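Local coordinates for acyl-[acyl-carrier-protein]--UDP-N-acetylglucosamine O-acyltransferase (Helicobacter pylori, PDB 1J2Z), which catalyses the transfer of a (3R)-hydroxyacyl group from acyl carrier protein to UDP-N-acetylglucosamine, the first step of lipid IV(A) biosynthesis, at residues V44-H49 with A62-Q67; E79-E84 with I102-I107; M93-T98 with Y116-H121; C129-G134 with V147-L152. All blocks are in the same frame, centred on the assembly; numbering follows the deposited sequence.

All four contacts join successive coils of a left-handed parallel beta-helix, and they sample its three sheets. Interactions 1 and 3 belong to one sheet, where strands 63-64 and 93-94 are neighbours; both are buried and touch the second subunit. Interactions 2 and 4 lie on the other two sheets and are only partly buried. Interaction 2 crosses interaction 3 along the chain, and Thr-105 OG1 bonds Asn-95 O at 2.6 Å. The core chemistry recurs: parallel backbone bonds above aliphatic side chains. The remaining faces differ, meeting a second subunit in 1, water in 2, a histidine-lined pocket in 3, and holding a partly exposed isoleucine-asparagine pair in 4.

Interaction 1: residues V44-H49 with A62-Q67; sequences VTLQGH and AVLGTQ. With SO4 (sulfate ion), chain C.
Thr-45 and Leu-46 pair in parallel with Val-63 and Leu-64, a buried pairing of two bridges between successive coils, on the sheet that faces a second subunit. Three backbone bonds fix the register. Thr-45 N donates to Ala-62 O (3.1 Å), Leu-64 N returns a bond to Thr-45 O (2.9 Å), and Gln-47 N donates to Leu-64 O (2.8 Å). All three are nearly straight at hydrogen, with angles of 168° or more. Leu-46 and Leu-64 point the same way: the parallel register puts them on one face and their first torsions match (chi1 -55° and -50°). The touch runs from Leu-46 CD2 to Leu-64 CB at 3.7 Å. Such stacked aliphatic residues fill the core of a left-handed parallel beta-helix, the fold of hexapeptide-repeat acyltransferases; here Leu-64 continues the stack onto Ile-94 and packs across the core on Leu-80. The opposite face, carrying Thr-45 and Val-63, packs on Phe-61 of the second subunit, and Thr-45 OG1 bonds Asn-42 of that subunit. Past the strands Gly-65 CA directs a C-H at Gln-47 O (3.2 Å). Thr-66 CG2 meets Gln-47 CG, while the Thr-66 hydroxyl bonds Glu-90 of the second subunit. A sulfate ion, probably from the crystallisation liquor, receives Gln-67 N at its O4 (2.7 Å) and Gln-67 NE2 at its O3 (3.0 Å).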
loop_
_atom_site.group_PDB
_atom_site.type_symbol
_atom_site.label_atom_id
_atom_site.label_comp_id
_atom_site.label_asym_id
_atom_site.label_seq_id
_atom_site.Cartn_x
_atom_site.Cartn_y
_atom_site.Cartn_z
ATOM N N VAL A 44 5.552 -18.974 3.619
ATOM C CA VAL A 44 4.526 -18.413 4.486
ATOM C C VAL A 44 5.131 -18.410 5.894
ATOM O O VAL A 44 5.791 -19.375 6.295
ATOM C CB VAL A 44 3.233 -19.266 4.496
ATOM C CG1 VAL A 44 2.292 -18.770 5.592
ATOM C CG2 VAL A 44 2.538 -19.183 3.139
ATOM N N THR A 45 4.939 -17.322 6.635
ATOM C CA THR A 45 5.461 -17.253 7.993
ATOM C C THR A 45 4.312 -17.292 8.995
ATOM O O THR A 45 3.438 -16.430 8.980
ATOM C CB THR A 45 6.265 -15.964 8.239
ATOM O OG1 THR A 45 7.430 -15.958 7.407
ATOM C CG2 THR A 45 6.689 -15.872 9.702
ATOM N N LEU A 46 4.321 -18.300 9.862
ATOM C CA LEU A 46 3.292 -18.445 10.882
ATOM C C LEU A 46 3.973 -18.469 12.248
ATOM O O LEU A 46 4.741 -19.382 12.548
ATOM C CB LEU A 46 2.512 -19.745 10.653
ATOM C CG LEU A 46 1.882 -19.920 9.267
ATOM C CD1 LEU A 46 1.160 -21.261 9.186
ATOM C CD2 LEU A 46 0.909 -18.783 9.005
ATOM N N GLN A 47 3.699 -17.457 13.065
ATOM C CA GLN A 47 4.285 -17.346 14.398
ATOM C C GLN A 47 3.188 -17.208 15.457
ATOM O O GLN A 47 2.000 -17.179 15.141
ATOM C CB GLN A 47 5.193 -16.111 14.473
ATOM C CG GLN A 47 6.314 -16.043 13.436
ATOM C CD GLN A 47 7.450 -17.015 13.717
ATOM O OE1 GLN A 47 7.372 -18.198 13.390
ATOM N NE2 GLN A 47 8.510 -16.516 14.338
ATOM N N GLY A 48 3.598 -17.105 16.717
ATOM C CA GLY A 48 2.639 -16.949 17.799
ATOM C C GLY A 48 1.662 -18.100 17.960
ATOM O O GLY A 48 1.830 -19.166 17.366
ATOM N N HIS A 49 0.632 -17.870 18.769
ATOM C CA HIS A 49 -0.393 -18.870 19.048
ATOM C C HIS A 49 -1.460 -18.709 17.984
ATOM O O HIS A 49 -2.496 -18.079 18.205
ATOM C CB HIS A 49 -0.959 -18.622 20.448
ATOM C CG HIS A 49 0.102 -18.353 21.467
ATOM N ND1 HIS A 49 1.013 -19.309 21.860
ATOM C CD2 HIS A 49 0.451 -17.215 22.113
ATOM C CE1 HIS A 49 1.879 -18.772 22.702
ATOM N NE2 HIS A 49 1.559 -17.501 22.872
ATOM N N ALA A 62 3.084 -14.228 3.075
ATOM C CA ALA A 62 2.086 -13.716 4.004
ATOM C C ALA A 62 2.708 -13.905 5.388
ATOM O O ALA A 62 3.483 -14.840 5.598
ATOM C CB ALA A 62 0.797 -14.516 3.900
ATOM N N VAL A 63 2.389 -13.021 6.324
ATOM C CA VAL A 63 2.929 -13.140 7.671
ATOM C C VAL A 63 1.775 -13.145 8.656
ATOM O O VAL A 63 1.028 -12.169 8.750
ATOM C CB VAL A 63 3.877 -11.970 8.002
ATOM C CG1 VAL A 63 4.368 -12.072 9.438
ATOM C CG2 VAL A 63 5.060 -11.989 7.046
ATOM N N LEU A 64 1.630 -14.243 9.388
ATOM C CA LEU A 64 0.543 -14.358 10.353
ATOM C C LEU A 64 1.049 -14.730 11.735
ATOM O O LEU A 64 1.844 -15.656 11.892
ATOM C CB LEU A 64 -0.462 -15.422 9.906
ATOM C CG LEU A 64 -1.030 -15.412 8.485
ATOM C CD1 LEU A 64 -2.144 -16.442 8.415
ATOM C CD2 LEU A 64 -1.559 -14.039 8.116
ATOM N N GLY A 65 0.600 -13.994 12.740
ATOM C CA GLY A 65 1.000 -14.324 14.088
ATOM C C GLY A 65 2.122 -13.543 14.729
ATOM O O GLY A 65 2.380 -13.755 15.905
ATOM N N THR A 66 2.809 -12.673 13.991
ATOM C CA THR A 66 3.873 -11.894 14.614
ATOM C C THR A 66 3.189 -10.928 15.573
ATOM O O THR A 66 1.999 -10.648 15.432
ATOM C CB THR A 66 4.715 -11.094 13.584
ATOM O OG1 THR A 66 3.850 -10.307 12.758
ATOM C CG2 THR A 66 5.539 -12.037 12.721
ATOM N N GLN A 67 3.939 -10.417 16.541
ATOM C CA GLN A 67 3.379 -9.513 17.542
ATOM C C GLN A 67 2.735 -8.246 16.994
ATOM O O GLN A 67 3.163 -7.701 15.974
ATOM C CB GLN A 67 4.454 -9.140 18.567
ATOM C CG GLN A 67 5.748 -8.631 17.964
ATOM C CD GLN A 67 6.841 -8.449 19.004
ATOM O OE1 GLN A 67 6.786 -7.536 19.829
ATOM N NE2 GLN A 67 7.836 -9.326 18.975
HETATM S S SO4 C . 7.252 -12.484 17.201
HETATM O O1 SO4 C . 7.463 -13.544 16.215
HETATM O O2 SO4 C . 6.543 -13.025 18.350
HETATM O O3 SO4 C . 8.527 -11.940 17.642
HETATM O O4 SO4 C . 6.466 -11.397 16.621
#

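Interaction 2: residues E79-E84 with I102-I107; sequences ELIIGE and IKKTLI
Glu-79 to Ile-82 run beside Lys-104 to Ile-107 as parallel strands, their axes 4.7 Å apart and their N-to-C directions 5° apart. Backbone bonds come first. Ile-81 bonds the other strand through both its N, to Thr-105 O (2.9 Å), and its O, from Ile-107 N (2.9 Å), flanking Leu-106. At the start Glu-79 N reaches Lys-103 O from 35° above the carbonyl plane, and at the far end Gly-83 N makes a weak bond to Ile-107 O. Among apolar contacts, Leu-106 CD1 crosses over to Ile-81 CB at 3.6 Å; with Leu-106 CG opposite its backbone N (chi1 -172°), the branch swings toward the neighbouring strand. On the inward face of this beta-helix sheet Leu-80 CD2 lies alongside Thr-105 CG2 (4.2 Å). At the N-terminal end, on the Glu-79 side, one water donates to both Glu-79 OE2 (2.6 Å) and Lys-103 O (2.7 Å). The outer face thus mixes aliphatic contact with a water-bridged carboxylate, whereas the inner face is buried, its Thr-105 hydroxyl satisfied by Asn-95 O.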
loop_
_atom_site.group_PDB
_atom_site.type_symbol
_atom_site.label_atom_id
_atom_site.label_comp_id
_atom_site.label_asym_id
_atom_site.label_seq_id
_atom_site.Cartn_x
_atom_site.Cartn_y
_atom_site.Cartn_z
ATOM N N GLU A 79 -3.844 -14.728 20.953
ATOM C CA GLU A 79 -3.980 -15.675 19.855
ATOM C C GLU A 79 -4.483 -15.071 18.555
ATOM O O GLU A 79 -5.028 -13.967 18.529
ATOM C CB GLU A 79 -4.955 -16.789 20.242
ATOM C CG GLU A 79 -4.788 -17.357 21.639
ATOM C CD GLU A 79 -5.907 -18.322 21.990
ATOM O OE1 GLU A 79 -5.867 -19.482 21.532
ATOM O OE2 GLU A 79 -6.841 -17.913 22.705
ATOM N N LEU A 80 -4.304 -15.829 17.480
ATOM C CA LEU A 80 -4.784 -15.452 16.155
ATOM C C LEU A 80 -5.538 -16.708 15.739
ATOM O O LEU A 80 -4.950 -17.786 15.657
ATOM C CB LEU A 80 -3.624 -15.206 15.188
ATOM C CG LEU A 80 -3.920 -14.340 13.954
ATOM C CD1 LEU A 80 -2.867 -14.603 12.882
ATOM C CD2 LEU A 80 -5.303 -14.625 13.406
ATOM N N ILE A 81 -6.836 -16.577 15.495
ATOM C CA ILE A 81 -7.647 -17.729 15.119
ATOM C C ILE A 81 -8.304 -17.511 13.758
ATOM O O ILE A 81 -9.096 -16.587 13.580
ATOM C CB ILE A 81 -8.726 -17.994 16.196
ATOM C CG1 ILE A 81 -8.047 -18.154 17.562
ATOM C CG2 ILE A 81 -9.530 -19.247 15.844
ATOM C CD1 ILE A 81 -8.996 -18.113 18.742
ATOM N N ILE A 82 -7.964 -18.373 12.804
ATOM C CA ILE A 82 -8.493 -18.278 11.445
ATOM C C ILE A 82 -9.392 -19.472 11.139
ATOM O O ILE A 82 -9.057 -20.616 11.462
ATOM C CB ILE A 82 -7.332 -18.204 10.418
ATOM C CG1 ILE A 82 -6.541 -16.909 10.642
ATOM C CG2 ILE A 82 -7.872 -18.238 8.997
ATOM C CD1 ILE A 82 -5.217 -16.844 9.889
ATOM N N GLY A 83 -10.526 -19.189 10.505
ATOM C CA GLY A 83 -11.490 -20.222 10.178
ATOM C C GLY A 83 -11.184 -21.108 8.986
ATOM O O GLY A 83 -10.034 -21.245 8.561
ATOM N N GLU A 84 -12.244 -21.693 8.439
ATOM C CA GLU A 84 -12.150 -22.614 7.313
ATOM C C GLU A 84 -12.417 -22.005 5.935
ATOM O O GLU A 84 -13.123 -21.008 5.797
ATOM C CB GLU A 84 -13.127 -23.775 7.531
ATOM C CG GLU A 84 -12.880 -24.573 8.806
ATOM C CD GLU A 84 -13.875 -25.710 8.991
ATOM O OE1 GLU A 84 -14.405 -26.219 7.982
ATOM O OE2 GLU A 84 -14.111 -26.110 10.150
ATOM N N ILE A 102 -9.248 -8.094 23.295
ATOM C CA ILE A 102 -9.994 -9.315 23.568
ATOM C C ILE A 102 -9.064 -10.525 23.563
ATOM O O ILE A 102 -9.511 -11.664 23.418
ATOM C CB ILE A 102 -11.119 -9.542 22.529
ATOM C CG1 ILE A 102 -10.534 -9.539 21.112
ATOM C CG2 ILE A 102 -12.195 -8.475 22.683
ATOM C CD1 ILE A 102 -11.575 -9.793 20.024
ATOM N N LYS A 103 -7.769 -10.257 23.714
ATOM C CA LYS A 103 -6.740 -11.293 23.752
ATOM C C LYS A 103 -6.695 -12.161 22.503
ATOM O O LYS A 103 -6.156 -13.267 22.533
ATOM C CB LYS A 103 -6.931 -12.186 24.986
ATOM C CG LYS A 103 -6.889 -11.425 26.315
ATOM C CD LYS A 103 -7.057 -12.351 27.522
ATOM C CE LYS A 103 -5.892 -13.323 27.655
ATOM N NZ LYS A 103 -6.045 -14.249 28.816
ATOM N N LYS A 104 -7.249 -11.665 21.401
ATOM C CA LYS A 104 -7.239 -12.438 20.166
ATOM C C LYS A 104 -7.703 -11.650 18.947
ATOM O O LYS A 104 -8.344 -10.605 19.062
ATOM C CB LYS A 104 -8.141 -13.670 20.319
ATOM C CG LYS A 104 -9.628 -13.323 20.372
ATOM C CD LYS A 104 -10.514 -14.546 20.583
ATOM C CE LYS A 104 -10.554 -14.971 22.041
ATOM N NZ LYS A 104 -11.211 -13.932 22.896
ATOM N N THR A 105 -7.342 -12.167 17.779
ATOM C CA THR A 105 -7.755 -11.613 16.502
ATOM C C THR A 105 -8.482 -12.809 15.909
ATOM O O THR A 105 -7.934 -13.914 15.871
ATOM C CB THR A 105 -6.557 -11.226 15.628
ATOM O OG1 THR A 105 -5.919 -10.075 16.196
ATOM C CG2 THR A 105 -7.014 -10.918 14.205
ATOM N N LEU A 106 -9.715 -12.598 15.466
ATOM C CA LEU A 106 -10.524 -13.694 14.955
ATOM C C LEU A 106 -11.014 -13.493 13.527
ATOM O O LEU A 106 -11.459 -12.411 13.160
ATOM C CB LEU A 106 -11.721 -13.891 15.893
ATOM C CG LEU A 106 -12.661 -15.083 15.718
ATOM C CD1 LEU A 106 -11.932 -16.377 16.077
ATOM C CD2 LEU A 106 -13.875 -14.898 16.625
ATOM N N ILE A 107 -10.927 -14.549 12.728
ATOM C CA ILE A 107 -11.380 -14.507 11.348
ATOM C C ILE A 107 -12.219 -15.758 11.118
ATOM O O ILE A 107 -11.810 -16.863 11.480
ATOM C CB ILE A 107 -10.186 -14.469 10.365
ATOM C CG1 ILE A 107 -9.427 -13.145 10.537
ATOM C CG2 ILE A 107 -10.684 -14.613 8.924
ATOM C CD1 ILE A 107 -8.185 -13.025 9.676
HETATM O O HOH W 1 -6.933 -15.546 23.691
#

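Interaction 3: residues M93-T98 with Y116-H121; sequences MINPGT and YVHVAH. With SOG (octyl 1-thio-beta-D-glucopyranoside), chain B.
The His-118 ring offers its edge to Met-93 and Asn-95: Met-93 O lies near the ring plane, 2.9 Å from His-118 CD2, and the Asn-95 amide meets the edge with its own plane turned 65° from the ring. The edge also meets a bound octyl thioglucoside, His-118 CE1 lying 3.1 Å from its O4. Ala-120 N stands over one ring face, offset toward the rim. Met-93 CE touches His-118 CD2 at 3.5 Å. The His-121 ring has the sugar's O2 at its edge, in plane, and His-121 ND1 makes a weak hydrogen bond to O3 (3.1 Å). Thr-98 CG2 approaches obliquely. Parallel beta-helix pairing underlies both rings: Met-93 N donates to Val-117 O (3.0 Å), Val-119 N to Met-93 O (3.0 Å) and Asn-95 N to Val-119 O (3.2 Å). On the core face Ile-94 CG2 packs on Val-119 CB. His-121, which probably binds substrate as in relatives, has CG wedged between backbone N and carbonyl carbon (chi1 65°), placing its ring beside the sugar, edge-to-face with His-140.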
loop_
_atom_site.group_PDB
_atom_site.type_symbol
_atom_site.label_atom_id
_atom_site.label_comp_id
_atom_site.label_asym_id
_atom_site.label_seq_id
_atom_site.Cartn_x
_atom_site.Cartn_y
_atom_site.Cartn_z
ATOM N N MET A 93 -0.561 -9.316 6.382
ATOM C CA MET A 93 0.084 -9.311 7.689
ATOM C C MET A 93 -1.035 -9.251 8.715
ATOM O O MET A 93 -1.810 -8.298 8.740
ATOM C CB MET A 93 1.002 -8.095 7.807
ATOM C CG MET A 93 2.095 -8.219 8.863
ATOM S SD MET A 93 1.553 -7.729 10.490
ATOM C CE MET A 93 1.944 -5.966 10.471
ATOM N N ILE A 94 -1.123 -10.284 9.546
ATOM C CA ILE A 94 -2.177 -10.376 10.547
ATOM C C ILE A 94 -1.593 -10.654 11.926
ATOM O O ILE A 94 -0.853 -11.617 12.113
ATOM C CB ILE A 94 -3.165 -11.500 10.181
ATOM C CG1 ILE A 94 -3.722 -11.257 8.775
ATOM C CG2 ILE A 94 -4.304 -11.551 11.190
ATOM C CD1 ILE A 94 -4.651 -12.347 8.287
ATOM N N ASN A 95 -1.939 -9.807 12.890
ATOM C CA ASN A 95 -1.439 -9.954 14.250
ATOM C C ASN A 95 -2.492 -10.495 15.203
ATOM O O ASN A 95 -3.691 -10.377 14.949
ATOM C CB ASN A 95 -0.962 -8.597 14.775
ATOM C CG ASN A 95 0.079 -7.965 13.880
ATOM O OD1 ASN A 95 1.118 -8.563 13.600
ATOM N ND2 ASN A 95 -0.194 -6.751 13.424
ATOM N N PRO A 96 -2.049 -11.113 16.310
ATOM C CA PRO A 96 -2.954 -11.667 17.319
ATOM C C PRO A 96 -3.421 -10.521 18.214
ATOM O O PRO A 96 -2.971 -9.381 18.049
ATOM C CB PRO A 96 -2.079 -12.686 18.052
ATOM C CG PRO A 96 -0.712 -12.087 17.945
ATOM C CD PRO A 96 -0.671 -11.594 16.522
ATOM N N GLY A 97 -4.313 -10.816 19.154
ATOM C CA GLY A 97 -4.843 -9.778 20.024
ATOM C C GLY A 97 -3.930 -9.303 21.136
ATOM O O GLY A 97 -2.742 -9.603 21.134
ATOM N N THR A 98 -4.497 -8.542 22.073
ATOM C CA THR A 98 -3.761 -8.009 23.218
ATOM C C THR A 98 -4.595 -8.167 24.489
ATOM O O THR A 98 -5.805 -8.412 24.435
ATOM C CB THR A 98 -3.452 -6.499 23.065
ATOM O OG1 THR A 98 -4.678 -5.772 22.953
ATOM C CG2 THR A 98 -2.594 -6.239 21.837
ATOM N N TYR A 116 -1.447 -7.587 0.320
ATOM C CA TYR A 116 -1.098 -6.418 1.118
ATOM C C TYR A 116 -2.140 -6.020 2.166
ATOM O O TYR A 116 -2.109 -4.897 2.671
ATOM C CB TYR A 116 -0.814 -5.210 0.211
ATOM C CG TYR A 116 -0.017 -5.528 -1.042
ATOM C CD1 TYR A 116 -0.667 -5.811 -2.240
ATOM C CD2 TYR A 116 1.381 -5.527 -1.033
ATOM C CE1 TYR A 116 0.041 -6.082 -3.399
ATOM C CE2 TYR A 116 2.110 -5.800 -2.201
ATOM C CZ TYR A 116 1.423 -6.078 -3.381
ATOM O OH TYR A 116 2.095 -6.363 -4.544
ATOM N N VAL A 117 -3.063 -6.922 2.487
ATOM C CA VAL A 117 -4.083 -6.621 3.493
ATOM C C VAL A 117 -3.509 -6.782 4.902
ATOM O O VAL A 117 -2.861 -7.779 5.207
ATOM C CB VAL A 117 -5.316 -7.558 3.360
ATOM C CG1 VAL A 117 -6.177 -7.480 4.624
ATOM C CG2 VAL A 117 -6.149 -7.161 2.146
ATOM N N HIS A 118 -3.726 -5.789 5.757
ATOM C CA HIS A 118 -3.248 -5.889 7.131
ATOM C C HIS A 118 -4.412 -5.915 8.113
ATOM O O HIS A 118 -5.285 -5.050 8.075
ATOM C CB HIS A 118 -2.333 -4.723 7.508
ATOM C CG HIS A 118 -1.998 -4.683 8.969
ATOM N ND1 HIS A 118 -2.315 -3.615 9.779
ATOM C CD2 HIS A 118 -1.422 -5.606 9.775
ATOM C CE1 HIS A 118 -1.950 -3.881 11.021
ATOM N NE2 HIS A 118 -1.406 -5.084 11.045
ATOM N N VAL A 119 -4.417 -6.910 8.990
ATOM C CA VAL A 119 -5.454 -7.021 10.006
ATOM C C VAL A 119 -4.764 -6.829 11.350
ATOM O O VAL A 119 -3.964 -7.661 11.771
ATOM C CB VAL A 119 -6.147 -8.392 9.963
ATOM C CG1 VAL A 119 -7.191 -8.485 11.084
ATOM C CG2 VAL A 119 -6.810 -8.579 8.614
ATOM N N ALA A 120 -5.060 -5.715 12.012
ATOM C CA ALA A 120 -4.437 -5.405 13.296
ATOM C C ALA A 120 -4.954 -6.239 14.464
ATOM O O ALA A 120 -5.959 -6.949 14.361
ATOM C CB ALA A 120 -4.599 -3.911 13.611
ATOM N N HIS A 121 -4.247 -6.134 15.582
ATOM C CA HIS A 121 -4.596 -6.858 16.791
ATOM C C HIS A 121 -6.035 -6.619 17.226
ATOM O O HIS A 121 -6.587 -5.528 17.040
ATOM C CB HIS A 121 -3.670 -6.442 17.936
ATOM C CG HIS A 121 -3.819 -5.008 18.339
ATOM N ND1 HIS A 121 -3.072 -3.993 17.784
ATOM C CD2 HIS A 121 -4.648 -4.419 19.235
ATOM C CE1 HIS A 121 -3.431 -2.841 18.321
ATOM N NE2 HIS A 121 -4.387 -3.071 19.203
HETATM C C1 SOG B . -3.076 0.924 15.354
HETATM C C2 SOG B . -2.656 -0.308 16.193
HETATM C C3 SOG B . -1.494 -1.030 15.496
HETATM C C4 SOG B . -1.972 -1.465 14.107
HETATM C C5 SOG B . -2.389 -0.210 13.298
HETATM C C6 SOG B . -2.893 -0.599 11.916
HETATM C "C1'" SOG B . -4.149 3.024 15.804
HETATM C "C2'" SOG B . -5.435 3.429 15.112
HETATM C "C3'" SOG B . -5.868 4.821 15.532
HETATM C "C4'" SOG B . -7.161 5.233 14.843
HETATM C "C5'" SOG B . -7.591 6.630 15.271
HETATM C "C6'" SOG B . -8.799 7.091 14.482
HETATM C "C7'" SOG B . -9.236 8.477 14.894
HETATM C "C8'" SOG B . -10.439 8.909 14.091
HETATM S S1 SOG B . -4.176 1.602 15.979
HETATM O O2 SOG B . -2.260 0.101 17.496
HETATM O O3 SOG B . -1.111 -2.163 16.248
HETATM O O4 SOG B . -0.930 -2.150 13.432
HETATM O O5 SOG B . -3.447 0.488 14.015
HETATM O O6 SOG B . -1.803 -0.741 11.026
#

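Interaction 4: residues C129-G134 with V147-L152; sequences CILANG and VNIGGL. With SOG (octyl 1-thio-beta-D-glucopyranoside), chain D.
Leu-131 and Ile-149 form the tight, inward part of this contact between two coils of the beta-helix, with Leu-131 CD2 3.5 Å from Ile-149 CD1. Paired in register on one face, with matching first torsions (chi1 -52° and -54°), they point the same way, and Ile-149 packs onward against Ile-143. The backbone is equally close. Ile-130 N donates to Val-147 O (2.9 Å), Ile-130 O takes Ile-149 N (2.9 Å), and Ala-132 N meets Ile-149 O almost head-on. Beyond the strands Ala-132 CB presses on Gly-151 N at 3.1 Å, and Asn-133 O accepts Leu-152 N (2.7 Å), joining the turns. The outward face is looser and partly exposed. There Ile-130 and Asn-148 lie alongside, with Ile-130 CB 3.8 Å from Asn-148 ND2. That amide nitrogen adds a second donor to Val-147 O, steeply out of plane at 55°. Past the strand the buried Asn-133 amide turns away to bond Gln-69 of the third subunit, and a bound octyl thioglucoside O6 lies 2.8 Å from Asn-133 ND2. Directional backbone bonds therefore set the register and the interior supplies apolar packing, while the two amides differ: Asn-148 stays on its own coil's outward face, and Asn-133 links to a neighbouring subunit.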
loop_
_atom_site.group_PDB
_atom_site.type_symbol
_atom_site.label_atom_id
_atom_site.label_comp_id
_atom_site.label_asym_id
_atom_site.label_seq_id
_atom_site.Cartn_x
_atom_site.Cartn_y
_atom_site.Cartn_z
ATOM N N CYS A 129 -16.579 -12.677 3.702
ATOM C CA CYS A 129 -16.120 -11.308 3.486
ATOM C C CYS A 129 -15.034 -11.229 2.427
ATOM O O CYS A 129 -14.361 -12.217 2.127
ATOM C CB CYS A 129 -15.568 -10.715 4.784
ATOM S SG CYS A 129 -16.795 -10.403 6.069
ATOM N N ILE A 130 -14.863 -10.038 1.867
ATOM C CA ILE A 130 -13.834 -9.813 0.870
ATOM C C ILE A 130 -13.147 -8.481 1.151
ATOM O O ILE A 130 -13.791 -7.432 1.166
ATOM C CB ILE A 130 -14.418 -9.787 -0.562
ATOM C CG1 ILE A 130 -14.961 -11.168 -0.933
ATOM C CG2 ILE A 130 -13.339 -9.369 -1.551
ATOM C CD1 ILE A 130 -15.669 -11.203 -2.276
ATOM N N LEU A 131 -11.843 -8.537 1.406
ATOM C CA LEU A 131 -11.063 -7.332 1.653
ATOM C C LEU A 131 -10.089 -7.239 0.488
ATOM O O LEU A 131 -9.232 -8.109 0.323
ATOM C CB LEU A 131 -10.289 -7.423 2.977
ATOM C CG LEU A 131 -11.007 -7.787 4.286
ATOM C CD1 LEU A 131 -10.162 -7.315 5.467
ATOM C CD2 LEU A 131 -12.366 -7.141 4.352
ATOM N N ALA A 132 -10.239 -6.195 -0.323
ATOM C CA ALA A 132 -9.389 -5.984 -1.496
ATOM C C ALA A 132 -7.970 -5.529 -1.172
ATOM O O ALA A 132 -7.640 -5.253 -0.017
ATOM C CB ALA A 132 -10.044 -4.975 -2.436
ATOM N N ASN A 133 -7.143 -5.433 -2.214
ATOM C CA ASN A 133 -5.746 -5.027 -2.081
ATOM C C ASN A 133 -5.505 -3.864 -1.130
ATOM O O ASN A 133 -6.190 -2.841 -1.197
ATOM C CB ASN A 133 -5.146 -4.635 -3.447
ATOM C CG ASN A 133 -4.856 -5.834 -4.341
ATOM O OD1 ASN A 133 -3.810 -5.899 -4.991
ATOM N ND2 ASN A 133 -5.783 -6.771 -4.392
ATOM N N GLY A 134 -4.519 -4.039 -0.255
ATOM C CA GLY A 134 -4.124 -2.991 0.668
ATOM C C GLY A 134 -5.080 -2.506 1.736
ATOM O O GLY A 134 -4.813 -1.473 2.349
ATOM N N VAL A 147 -19.324 -8.834 4.167
ATOM C CA VAL A 147 -18.872 -7.460 4.026
ATOM C C VAL A 147 -17.783 -7.387 2.962
ATOM O O VAL A 147 -16.873 -8.224 2.925
ATOM C CB VAL A 147 -18.310 -6.908 5.357
ATOM C CG1 VAL A 147 -17.642 -5.546 5.129
ATOM C CG2 VAL A 147 -19.434 -6.770 6.371
ATOM N N ASN A 148 -17.900 -6.401 2.080
ATOM C CA ASN A 148 -16.906 -6.190 1.037
ATOM C C ASN A 148 -16.251 -4.841 1.276
ATOM O O ASN A 148 -16.940 -3.841 1.465
ATOM C CB ASN A 148 -17.544 -6.201 -0.356
ATOM C CG ASN A 148 -17.904 -7.598 -0.823
ATOM O OD1 ASN A 148 -18.142 -7.824 -2.006
ATOM N ND2 ASN A 148 -17.951 -8.539 0.107
ATOM N N ILE A 149 -14.924 -4.817 1.293
ATOM C CA ILE A 149 -14.205 -3.572 1.496
ATOM C C ILE A 149 -13.263 -3.375 0.313
ATOM O O ILE A 149 -12.383 -4.203 0.065
ATOM C CB ILE A 149 -13.388 -3.591 2.805
ATOM C CG1 ILE A 149 -14.298 -3.956 3.984
ATOM C CG2 ILE A 149 -12.749 -2.221 3.031
ATOM C CD1 ILE A 149 -13.592 -3.993 5.328
ATOM N N GLY A 150 -13.465 -2.278 -0.414
ATOM C CA GLY A 150 -12.648 -1.974 -1.577
ATOM C C GLY A 150 -11.188 -1.687 -1.285
ATOM O O GLY A 150 -10.826 -1.268 -0.186
ATOM N N GLY A 151 -10.352 -1.888 -2.299
ATOM C CA GLY A 151 -8.924 -1.684 -2.152
ATOM C C GLY A 151 -8.446 -0.351 -1.610
ATOM O O GLY A 151 -9.055 0.696 -1.837
ATOM N N LEU A 152 -7.340 -0.413 -0.875
ATOM C CA LEU A 152 -6.699 0.764 -0.300
ATOM C C LEU A 152 -7.556 1.542 0.697
ATOM O O LEU A 152 -7.356 2.742 0.888
ATOM C CB LEU A 152 -6.234 1.698 -1.428
ATOM C CG LEU A 152 -5.426 1.022 -2.547
ATOM C CD1 LEU A 152 -5.008 2.054 -3.578
ATOM C CD2 LEU A 152 -4.200 0.339 -1.961
HETATM C C1 SOG D . -10.238 -7.137 -9.502
HETATM C C2 SOG D . -9.775 -8.498 -10.080
HETATM C C3 SOG D . -8.753 -9.136 -9.129
HETATM C C4 SOG D . -7.565 -8.177 -8.996
HETATM C C5 SOG D . -8.066 -6.828 -8.421
HETATM C C6 SOG D . -6.919 -5.835 -8.295
HETATM C "C1'" SOG D . -12.192 -5.758 -9.712
HETATM C "C2'" SOG D . -12.112 -4.328 -10.210
HETATM C "C3'" SOG D . -13.475 -3.664 -10.192
HETATM C "C4'" SOG D . -13.404 -2.230 -10.694
HETATM C "C5'" SOG D . -14.777 -1.571 -10.675
HETATM C "C6'" SOG D . -14.679 -0.105 -11.043
HETATM C "C7'" SOG D . -16.033 0.563 -11.026
HETATM C "C8'" SOG D . -15.905 2.022 -11.395
HETATM S S1 SOG D . -11.179 -6.513 -10.389
HETATM O O2 SOG D . -10.891 -9.363 -10.245
HETATM O O3 SOG D . -8.315 -10.373 -9.652
HETATM O O4 SOG D . -6.589 -8.737 -8.133
HETATM O O5 SOG D . -9.078 -6.277 -9.312
HETATM O O6 SOG D . -6.237 -6.037 -7.072
#